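Long-range contacts in interleukin-2 receptor subunit beta (Mus musculus, PDB 6DG5), which probably binds interleukin-2 as the beta subunit of its receptor and transduces the mitogenic signal, this chain being the extracellular part: residues K46-T51 and W58-I63; E141-R146 and A156-L161; S178-V183 and S199-F204. All coordinates share one frame; numbering follows the deposited sequence.

Contact 1. Residues K46-T51 and W58-I63. With NAG (2-acetamido-2-deoxy-beta-D-glucopyranose), chain E; NAG (2-acetamido-2-deoxy-beta-D-glucopyranose), chain C.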
loop_
_atom_site.group_PDB
_atom_site.type_symbol
_atom_site.label_atom_id
_atom_site.label_comp_id
_atom_site.label_asym_id
_atom_site.label_seq_id
_atom_site.Cartn_x
_atom_site.Cartn_y
_atom_site.Cartn_z
ATOM N N LYS B 46 -13.527 20.547 16.975
ATOM C CA LYS B 46 -14.300 19.491 17.613
ATOM C C LYS B 46 -14.036 19.450 19.115
ATOM O O LYS B 46 -12.935 19.753 19.581
ATOM C CB LYS B 46 -13.975 18.133 16.988
ATOM C CG LYS B 46 -14.409 18.015 15.534
ATOM C CD LYS B 46 -15.920 17.886 15.425
ATOM C CE LYS B 46 -16.443 18.462 14.117
ATOM N NZ LYS B 46 -15.830 17.827 12.919
ATOM N N THR B 47 -15.065 19.061 19.870
ATOM C CA THR B 47 -15.021 19.087 21.327
ATOM C C THR B 47 -15.682 17.840 21.902
ATOM O O THR B 47 -16.572 17.248 21.285
ATOM C CB THR B 47 -15.715 20.336 21.891
ATOM O OG1 THR B 47 -17.023 20.459 21.318
ATOM C CG2 THR B 47 -14.908 21.590 21.585
ATOM N N CYS B 48 -15.241 17.457 23.099
ATOM C CA CYS B 48 -15.819 16.340 23.840
ATOM C C CYS B 48 -15.520 16.543 25.319
ATOM O O CYS B 48 -14.619 17.301 25.685
ATOM C CB CYS B 48 -15.267 14.991 23.360
ATOM S SG CYS B 48 -13.475 14.848 23.557
ATOM N N GLU B 49 -16.273 15.846 26.164
ATOM C CA GLU B 49 -16.102 15.928 27.609
ATOM C C GLU B 49 -15.377 14.691 28.125
ATOM O O GLU B 49 -15.702 13.564 27.738
ATOM C CB GLU B 49 -17.448 16.069 28.319
ATOM C CG GLU B 49 -17.328 16.233 29.830
ATOM C CD GLU B 49 -18.658 16.108 30.546
ATOM O OE1 GLU B 49 -19.631 15.643 29.915
ATOM O OE2 GLU B 49 -18.730 16.472 31.740
ATOM N N LEU B 50 -14.403 14.907 29.008
ATOM C CA LEU B 50 -13.647 13.798 29.574
ATOM C C LEU B 50 -14.478 13.057 30.615
ATOM O O LEU B 50 -15.184 13.671 31.421
ATOM C CB LEU B 50 -12.351 14.308 30.207
ATOM C CG LEU B 50 -11.239 14.735 29.248
ATOM C CD1 LEU B 50 -10.235 15.613 29.970
ATOM C CD2 LEU B 50 -10.552 13.513 28.667
ATOM N N THR B 51 -14.395 11.728 30.590
ATOM C CA THR B 51 -15.125 10.872 31.513
ATOM C C THR B 51 -14.167 9.867 32.138
ATOM O O THR B 51 -13.242 9.386 31.478
ATOM C CB THR B 51 -16.271 10.138 30.805
ATOM O OG1 THR B 51 -16.984 11.058 29.969
ATOM C CG2 THR B 51 -17.235 9.542 31.823
ATOM N N TRP B 58 -8.875 9.541 32.328
ATOM C CA TRP B 58 -10.086 10.162 31.809
ATOM C C TRP B 58 -10.044 10.119 30.289
ATOM O O TRP B 58 -9.040 10.510 29.685
ATOM C CB TRP B 58 -10.218 11.610 32.288
ATOM C CG TRP B 58 -10.043 11.789 33.766
ATOM C CD1 TRP B 58 -8.869 11.760 34.465
ATOM C CD2 TRP B 58 -11.074 12.047 34.726
ATOM N NE1 TRP B 58 -9.108 11.974 35.800
ATOM C CE2 TRP B 58 -10.453 12.155 35.987
ATOM C CE3 TRP B 58 -12.461 12.194 34.642
ATOM C CZ2 TRP B 58 -11.173 12.401 37.154
ATOM C CZ3 TRP B 58 -13.174 12.439 35.803
ATOM C CH2 TRP B 58 -12.529 12.540 37.042
ATOM N N ALA B 59 -11.129 9.659 29.675
ATOM C CA ALA B 59 -11.163 9.423 28.240
ATOM C C ALA B 59 -12.123 10.376 27.538
ATOM O O ALA B 59 -13.051 10.926 28.137
ATOM C CB ALA B 59 -11.555 7.975 27.937
ATOM N N CYS B 60 -11.885 10.547 26.238
ATOM C CA CYS B 60 -12.657 11.439 25.386
ATOM C C CYS B 60 -12.671 10.857 23.982
ATOM O O CYS B 60 -11.706 10.217 23.556
ATOM C CB CYS B 60 -12.053 12.846 25.367
ATOM S SG CYS B 60 -13.213 14.225 25.474
ATOM N N ASN B 61 -13.766 11.084 23.259
ATOM C CA ASN B 61 -13.932 10.543 21.913
ATOM C C ASN B 61 -14.313 11.666 20.959
ATOM O O ASN B 61 -15.435 12.181 21.012
ATOM C CB ASN B 61 -14.978 9.429 21.893
ATOM C CG ASN B 61 -14.481 8.162 22.551
ATOM O OD1 ASN B 61 -13.278 7.898 22.584
ATOM N ND2 ASN B 61 -15.403 7.369 23.080
ATOM N N LEU B 62 -13.380 12.038 20.086
ATOM C CA LEU B 62 -13.622 13.042 19.054
ATOM C C LEU B 62 -14.064 12.318 17.789
ATOM O O LEU B 62 -13.252 11.697 17.099
ATOM C CB LEU B 62 -12.367 13.875 18.812
ATOM C CG LEU B 62 -11.899 14.755 19.971
ATOM C CD1 LEU B 62 -10.388 14.930 19.936
ATOM C CD2 LEU B 62 -12.597 16.106 19.922
ATOM N N ILE B 63 -15.357 12.386 17.485
ATOM C CA ILE B 63 -15.904 11.788 16.272
ATOM C C ILE B 63 -15.827 12.838 15.169
ATOM O O ILE B 63 -16.568 13.824 15.182
ATOM C CB ILE B 63 -17.339 11.290 16.479
ATOM C CG1 ILE B 63 -17.366 10.134 17.482
ATOM C CG2 ILE B 63 -17.944 10.854 15.154
ATOM C CD1 ILE B 63 -17.669 10.559 18.902
HETATM C C1 NAG E . -14.294 6.049 19.004
HETATM C C2 NAG E . -15.497 5.089 18.987
HETATM C C3 NAG E . -15.787 4.536 20.387
HETATM C C4 NAG E . -14.527 4.005 21.057
HETATM C C5 NAG E . -13.469 5.099 21.038
HETATM C C6 NAG E . -12.149 4.698 21.657
HETATM C C7 NAG E . -17.106 5.639 17.210
HETATM C C8 NAG E . -18.339 6.416 16.858
HETATM N N2 NAG E . -16.674 5.767 18.468
HETATM O O3 NAG E . -16.763 3.504 20.293
HETATM O O4 NAG E . -14.843 3.646 22.398
HETATM O O5 NAG E . -13.197 5.438 19.674
HETATM O O6 NAG E . -11.110 4.650 20.689
HETATM O O7 NAG E . -16.530 4.927 16.394
HETATM C C1 NAG C . -14.288 2.378 22.824
HETATM C C2 NAG C . -14.213 2.438 24.351
HETATM C C3 NAG C . -13.660 1.129 24.909
HETATM C C4 NAG C . -14.422 -0.069 24.357
HETATM C C5 NAG C . -14.490 0.005 22.830
HETATM C C6 NAG C . -15.336 -1.083 22.207
HETATM C C7 NAG C . -13.890 4.779 25.018
HETATM C C8 NAG C . -12.900 5.816 25.447
HETATM N N2 NAG C . -13.395 3.559 24.783
HETATM O O3 NAG C . -13.745 1.151 26.330
HETATM O O4 NAG C . -13.741 -1.256 24.754
HETATM O O5 NAG C . -15.069 1.254 22.427
HETATM O O6 NAG C . -16.722 -0.791 22.316
HETATM O O7 NAG C . -15.083 5.031 24.888
#
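Cys48 and Cys60 are joined by a disulfide, SG to SG 2.0 Å, which ties the two arms of a beta hairpin. A chi1 of 60° sets the Cys48 sulfur between its backbone N and carbonyl carbon, aimed at Cys60; Leu62 CG packs against it. At this level the backbones are too far apart to bond, the axes of strands 46-49 and 58-63 coming no closer than 6.2 Å. Between these two segments, backbone hydrogen bonds form only at the turn end, where Thr51 and Ala59 make an antiparallel hydrogen-bonded pair. Thr51 N donates to Ala59 O at 2.9 Å, and Ala59 N answers to Thr51 O at 2.8 Å. Each of these carbonyls also receives a CA-H...O contact, Ala59 O from Leu50 CA and Thr51 O from Trp58 CA. Leu50 places CD2 3.7 Å from Cys60 CB; at the far end Leu62 CD2 lies 3.8 Å from Lys46 CB. Asn61 is occupied on both polar atoms: ND2 donates to O7 of the chain C NAG at 3.0 Å, with an N-H...O angle of 160°, while OD1 and Cys60 O, both acceptors, share the single hydroxyl proton of Ser19. This hairpin belongs to the N-terminal domain of the receptor. Strand 46-54 bonds on to strand 33-39 through Ala37, Val35 and Cys33, and strand 57-63 to strand 17-23 through Trp22 and Val18, which puts the pair inside a broad antiparallel sheet.

Contact 2. Residues E141-R146 and A156-L161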
loop_
_atom_site.group_PDB
_atom_site.type_symbol
_atom_site.label_atom_id
_atom_site.label_comp_id
_atom_site.label_asym_id
_atom_site.label_seq_id
_atom_site.Cartn_x
_atom_site.Cartn_y
_atom_site.Cartn_z
ATOM N N GLU B 141 -0.964 -5.754 9.215
ATOM C CA GLU B 141 -0.201 -6.795 9.885
ATOM C C GLU B 141 -1.052 -7.347 11.015
ATOM O O GLU B 141 -1.795 -6.600 11.656
ATOM C CB GLU B 141 1.123 -6.247 10.429
ATOM C CG GLU B 141 2.215 -7.280 10.607
ATOM C CD GLU B 141 3.567 -6.647 10.873
ATOM O OE1 GLU B 141 3.755 -6.084 11.972
ATOM O OE2 GLU B 141 4.434 -6.699 9.975
ATOM N N PHE B 142 -0.949 -8.651 11.260
ATOM C CA PHE B 142 -1.804 -9.306 12.237
ATOM C C PHE B 142 -0.979 -10.131 13.210
ATOM O O PHE B 142 0.040 -10.723 12.837
ATOM C CB PHE B 142 -2.841 -10.198 11.553
ATOM C CG PHE B 142 -3.840 -9.437 10.735
ATOM C CD1 PHE B 142 -4.968 -8.899 11.326
ATOM C CD2 PHE B 142 -3.651 -9.261 9.374
ATOM C CE1 PHE B 142 -5.891 -8.200 10.578
ATOM C CE2 PHE B 142 -4.570 -8.562 8.620
ATOM C CZ PHE B 142 -5.693 -8.028 9.224
ATOM N N GLU B 143 -1.432 -10.160 14.462
ATOM C CA GLU B 143 -0.838 -10.973 15.515
ATOM C C GLU B 143 -1.964 -11.653 16.276
ATOM O O GLU B 143 -2.882 -10.982 16.760
ATOM C CB GLU B 143 0.014 -10.125 16.465
ATOM C CG GLU B 143 1.498 -10.455 16.459
ATOM C CD GLU B 143 2.249 -9.771 17.587
ATOM O OE1 GLU B 143 1.591 -9.278 18.528
ATOM O OE2 GLU B 143 3.497 -9.724 17.532
ATOM N N ALA B 144 -1.898 -12.977 16.375
ATOM C CA ALA B 144 -2.880 -13.758 17.110
ATOM C C ALA B 144 -2.194 -14.526 18.232
ATOM O O ALA B 144 -1.000 -14.836 18.154
ATOM C CB ALA B 144 -3.628 -14.732 16.186
ATOM N N ARG B 145 -2.953 -14.831 19.282
ATOM C CA ARG B 145 -2.444 -15.639 20.381
ATOM C C ARG B 145 -3.433 -16.747 20.713
ATOM O O ARG B 145 -4.633 -16.494 20.866
ATOM C CB ARG B 145 -2.146 -14.788 21.625
ATOM C CG ARG B 145 -3.303 -13.977 22.184
ATOM C CD ARG B 145 -2.832 -13.195 23.402
ATOM N NE ARG B 145 -3.887 -12.398 24.018
ATOM C CZ ARG B 145 -3.707 -11.638 25.094
ATOM N NH1 ARG B 145 -2.513 -11.575 25.668
ATOM N NH2 ARG B 145 -4.716 -10.942 25.597
ATOM N N ARG B 146 -2.920 -17.968 20.817
ATOM C CA ARG B 146 -3.710 -19.160 21.098
ATOM C C ARG B 146 -3.419 -19.624 22.519
ATOM O O ARG B 146 -2.256 -19.825 22.880
ATOM C CB ARG B 146 -3.381 -20.270 20.098
ATOM C CG ARG B 146 -4.074 -21.593 20.368
ATOM C CD ARG B 146 -3.271 -22.768 19.820
ATOM N NE ARG B 146 -2.123 -23.090 20.666
ATOM C CZ ARG B 146 -0.865 -22.760 20.385
ATOM N NH1 ARG B 146 -0.579 -22.100 19.271
ATOM N NH2 ARG B 146 0.112 -23.097 21.218
ATOM N N ALA B 156 0.019 -17.626 26.793
ATOM C CA ALA B 156 -0.342 -18.059 25.450
ATOM C C ALA B 156 0.790 -17.802 24.455
ATOM O O ALA B 156 1.694 -16.992 24.682
ATOM C CB ALA B 156 -1.613 -17.351 24.983
ATOM N N SER B 157 0.718 -18.510 23.331
ATOM C CA SER B 157 1.696 -18.400 22.258
ATOM C C SER B 157 1.188 -17.404 21.224
ATOM O O SER B 157 0.097 -17.582 20.670
ATOM C CB SER B 157 1.950 -19.765 21.620
ATOM O OG SER B 157 3.182 -19.792 20.922
ATOM N N VAL B 158 1.976 -16.367 20.957
ATOM C CA VAL B 158 1.588 -15.290 20.053
ATOM C C VAL B 158 2.205 -15.560 18.688
ATOM O O VAL B 158 3.429 -15.673 18.563
ATOM C CB VAL B 158 2.023 -13.922 20.595
ATOM C CG1 VAL B 158 1.483 -12.814 19.714
ATOM C CG2 VAL B 158 1.551 -13.750 22.029
ATOM N N LEU B 159 1.359 -15.655 17.667
ATOM C CA LEU B 159 1.787 -15.935 16.305
ATOM C C LEU B 159 1.691 -14.667 15.467
ATOM O O LEU B 159 0.719 -13.912 15.577
ATOM C CB LEU B 159 0.928 -17.038 15.683
ATOM C CG LEU B 159 0.644 -18.248 16.575
ATOM C CD1 LEU B 159 -0.606 -18.971 16.101
ATOM C CD2 LEU B 159 1.833 -19.193 16.589
ATOM N N SER B 160 2.694 -14.439 14.624
ATOM C CA SER B 160 2.772 -13.232 13.814
ATOM C C SER B 160 2.413 -13.539 12.366
ATOM O O SER B 160 2.915 -14.507 11.787
ATOM C CB SER B 160 4.171 -12.614 13.883
ATOM O OG SER B 160 4.412 -12.026 15.149
ATOM N N LEU B 161 1.543 -12.712 11.792
ATOM C CA LEU B 161 1.237 -12.727 10.364
ATOM C C LEU B 161 1.703 -11.383 9.814
ATOM O O LEU B 161 0.954 -10.403 9.828
ATOM C CB LEU B 161 -0.248 -12.960 10.102
ATOM C CG LEU B 161 -0.865 -14.250 10.642
ATOM C CD1 LEU B 161 -1.858 -13.940 11.750
ATOM C CD2 LEU B 161 -1.534 -15.022 9.521
#
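Glu143 reaches Val158 through a first torsion of -115° and an extended chain beyond CG, while Val158 sets CG1 anti to its own backbone N (chi1 -174°), and OE1 of Glu143 ends 3.7 Å from that methyl. The same oxygen is salt-bridged to Arg184, and OE2 lies 3.4 Å from Ser160 OG. On the other face of the sheet Arg146 bends at chi3 (76°), which folds its guanidinium back over the partner strand: NH2 comes 3.8 Å from Ser157 CB, and Leu159 CD1 sits at the guanidinium edge. Phe142 and Leu161 share this face, CB to CD1 3.9 Å. Beneath the side chains runs regular antiparallel pairing, with two reciprocal N-H...O bonds each for Phe142 with Leu161, Ala144 with Leu159 and Arg146 with Ser157, the bond from Ser157 N to Arg146 O being the longest at 3.3 Å. Ser160 N points outward to a hydrogen bond with a polar side chain of another protein chain. Arg145 extends to a cation-pi contact with Trp198 and a hydrogen bond to Gln182. Such an arginine set against a tryptophan of the WSXWS motif marks the membrane-proximal fibronectin type-III domain of type I cytokine receptors, whose C-C' hairpin this is.

Contact 3. Residues S178-V183 and S199-F204. With MAN (alpha-D-mannopyranose), chain D.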
loop_
_atom_site.group_PDB
_atom_site.type_symbol
_atom_site.label_atom_id
_atom_site.label_comp_id
_atom_site.label_asym_id
_atom_site.label_seq_id
_atom_site.Cartn_x
_atom_site.Cartn_y
_atom_site.Cartn_z
ATOM N N SER B 178 -10.021 -27.712 24.094
ATOM C CA SER B 178 -10.645 -26.408 23.906
ATOM C C SER B 178 -9.594 -25.305 23.942
ATOM O O SER B 178 -8.769 -25.255 24.861
ATOM C CB SER B 178 -11.703 -26.159 24.982
ATOM O OG SER B 178 -12.718 -27.146 24.941
ATOM N N TYR B 179 -9.641 -24.417 22.952
ATOM C CA TYR B 179 -8.704 -23.312 22.831
ATOM C C TYR B 179 -9.454 -21.986 22.781
ATOM O O TYR B 179 -10.662 -21.937 22.535
ATOM C CB TYR B 179 -7.838 -23.448 21.571
ATOM C CG TYR B 179 -7.068 -24.743 21.457
ATOM C CD1 TYR B 179 -7.651 -25.875 20.901
ATOM C CD2 TYR B 179 -5.749 -24.829 21.883
ATOM C CE1 TYR B 179 -6.948 -27.057 20.785
ATOM C CE2 TYR B 179 -5.036 -26.007 21.768
ATOM C CZ TYR B 179 -5.640 -27.118 21.221
ATOM O OH TYR B 179 -4.932 -28.291 21.109
ATOM N N GLU B 180 -8.709 -20.904 23.001
ATOM C CA GLU B 180 -9.221 -19.545 22.904
ATOM C C GLU B 180 -8.214 -18.707 22.131
ATOM O O GLU B 180 -7.003 -18.834 22.337
ATOM C CB GLU B 180 -9.472 -18.943 24.296
ATOM C CG GLU B 180 -10.742 -18.107 24.408
ATOM C CD GLU B 180 -11.092 -17.766 25.849
ATOM O OE1 GLU B 180 -10.438 -18.307 26.767
ATOM O OE2 GLU B 180 -12.020 -16.956 26.065
ATOM N N VAL B 181 -8.711 -17.859 21.233
ATOM C CA VAL B 181 -7.863 -17.135 20.291
ATOM C C VAL B 181 -8.284 -15.671 20.233
ATOM O O VAL B 181 -9.478 -15.361 20.167
ATOM C CB VAL B 181 -7.919 -17.775 18.885
ATOM C CG1 VAL B 181 -7.422 -16.802 17.829
ATOM C CG2 VAL B 181 -7.087 -19.044 18.855
ATOM N N GLN B 182 -7.295 -14.777 20.259
ATOM C CA GLN B 182 -7.494 -13.353 20.043
ATOM C C GLN B 182 -6.539 -12.877 18.958
ATOM O O GLN B 182 -5.414 -13.368 18.851
ATOM C CB GLN B 182 -7.249 -12.540 21.317
ATOM C CG GLN B 182 -8.272 -12.752 22.415
ATOM C CD GLN B 182 -8.032 -11.837 23.602
ATOM O OE1 GLN B 182 -6.985 -11.897 24.247
ATOM N NE2 GLN B 182 -9.001 -10.973 23.888
ATOM N N VAL B 183 -6.993 -11.909 18.159
ATOM C CA VAL B 183 -6.209 -11.356 17.060
ATOM C C VAL B 183 -6.166 -9.840 17.195
ATOM O O VAL B 183 -7.054 -9.228 17.795
ATOM C CB VAL B 183 -6.783 -11.769 15.684
ATOM C CG1 VAL B 183 -5.729 -11.634 14.601
ATOM C CG2 VAL B 183 -7.324 -13.193 15.729
ATOM N N SER B 199 -8.901 -8.871 19.767
ATOM C CA SER B 199 -10.268 -9.146 19.360
ATOM C C SER B 199 -11.019 -9.879 20.466
ATOM O O SER B 199 -10.424 -10.438 21.393
ATOM C CB SER B 199 -10.281 -9.984 18.085
ATOM O OG SER B 199 -9.683 -11.252 18.300
ATOM N N GLN B 200 -12.344 -9.870 20.361
ATOM C CA GLN B 200 -13.162 -10.667 21.263
ATOM C C GLN B 200 -12.760 -12.129 21.125
ATOM O O GLN B 200 -12.809 -12.672 20.010
ATOM C CB GLN B 200 -14.651 -10.497 20.968
ATOM C CG GLN B 200 -15.329 -9.414 21.791
ATOM C CD GLN B 200 -16.840 -9.423 21.632
ATOM O OE1 GLN B 200 -17.473 -10.480 21.661
ATOM N NE2 GLN B 200 -17.423 -8.242 21.456
ATOM N N PRO B 201 -12.343 -12.788 22.204
ATOM C CA PRO B 201 -11.791 -14.142 22.080
ATOM C C PRO B 201 -12.797 -15.125 21.499
ATOM O O PRO B 201 -14.003 -15.042 21.744
ATOM C CB PRO B 201 -11.415 -14.508 23.522
ATOM C CG PRO B 201 -12.198 -13.562 24.383
ATOM C CD PRO B 201 -12.320 -12.301 23.592
ATOM N N LEU B 202 -12.276 -16.058 20.707
ATOM C CA LEU B 202 -13.063 -17.099 20.060
ATOM C C LEU B 202 -12.699 -18.440 20.681
ATOM O O LEU B 202 -11.543 -18.869 20.606
ATOM C CB LEU B 202 -12.802 -17.117 18.555
ATOM C CG LEU B 202 -13.407 -18.272 17.758
ATOM C CD1 LEU B 202 -14.871 -18.006 17.451
ATOM C CD2 LEU B 202 -12.616 -18.512 16.483
ATOM N N THR B 203 -13.683 -19.101 21.284
ATOM C CA THR B 203 -13.474 -20.374 21.958
ATOM C C THR B 203 -13.932 -21.512 21.055
ATOM O O THR B 203 -15.078 -21.520 20.592
ATOM C CB THR B 203 -14.228 -20.417 23.287
ATOM O OG1 THR B 203 -14.047 -19.176 23.979
ATOM C CG2 THR B 203 -13.708 -21.550 24.153
ATOM N N PHE B 204 -13.038 -22.467 20.807
ATOM C CA PHE B 204 -13.333 -23.600 19.943
ATOM C C PHE B 204 -12.693 -24.858 20.511
ATOM O O PHE B 204 -11.684 -24.796 21.219
ATOM C CB PHE B 204 -12.843 -23.358 18.505
ATOM C CG PHE B 204 -11.356 -23.157 18.390
ATOM C CD1 PHE B 204 -10.792 -21.909 18.603
ATOM C CD2 PHE B 204 -10.523 -24.212 18.053
ATOM C CE1 PHE B 204 -9.426 -21.720 18.494
ATOM C CE2 PHE B 204 -9.156 -24.030 17.942
ATOM C CZ PHE B 204 -8.607 -22.781 18.161
HETATM C C1 MAN D . -14.177 -6.872 25.376
HETATM C C2 MAN D . -13.443 -8.162 25.838
HETATM C C3 MAN D . -11.945 -8.037 25.575
HETATM C C4 MAN D . -11.675 -7.684 24.107
HETATM C C5 MAN D . -12.414 -6.393 23.732
HETATM C C6 MAN D . -12.283 -6.057 22.254
HETATM O O2 MAN D . -13.874 -9.303 25.091
HETATM O O3 MAN D . -11.249 -9.229 25.928
HETATM O O4 MAN D . -10.279 -7.497 23.906
HETATM O O5 MAN D . -13.833 -6.523 24.030
HETATM O O6 MAN D . -12.821 -4.755 22.038
#
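Tyr179 and Phe204 pair through their backbones, and Tyr179 CB then packs on the Phe204 ring. Tyr179 donates through N to Phe204 O at 2.7 Å and accepts on O from Phe204 N; at the next hydrogen-bonded pair, Leu202 N donates to Val181 O at 2.9 Å, matched by a more bent bond from Val181 N to Leu202 O. Past Pro201 the regular pairing gives way to bonds centred on Ser199. Its N donates to Val183 O, and its OG accepts from Val183 N at 2.8 Å, a hydroxyl standing in for a backbone carbonyl. Ser199 O takes the third bond, from NE2 of Gln182 at 2.9 Å, whose OE1 is already engaged by Arg145. Ser199 is the last residue of the WSXWS motif, so these bonds stitch the end of the motif, just ahead of the G strand, to the F strand of the fibronectin type-III domain. The apolar contacts gather on the opposite end of the strand pair. A chi1 of 61° swings the Phe204 ring back across the sheet, and Tyr179 CB rests over one face of it, 4.0 Å from the centroid. The two ring planes are 25° apart, but the rings are offset and little of one lies above the other; Val181 CG2 meets the Phe204 edge at CE1, 3.6 Å away. On the face of Glu180 and Thr203, Glu180, salt-bridged to Arg147, crosses Thr203 and lies alongside Pro201. A mannose of the glycan lies close by: Pro201 CD is 3.7 Å from its O2, and Trp198 O hydrogen-bonds the same sugar.

From the N terminus, contact 1 comes first and closes the tip of a beta hairpin in the N-terminal domain. The chain then crosses into the fibronectin type-III domain, where contact 2 closes a second hairpin and contact 3 a longer loop that carries the WSXWS motif. The three follow in series; none nests or crosses. Contacts 2 and 3 lie side by side in one four-stranded sheet, with strands 140-148 and 178-187 as neighbours, and their centres are 11 Å apart. Contact 1 stands across the chain's centre, about 31 Å from contact 3 between centres, yet sugars of the protein's own glycan lie against both.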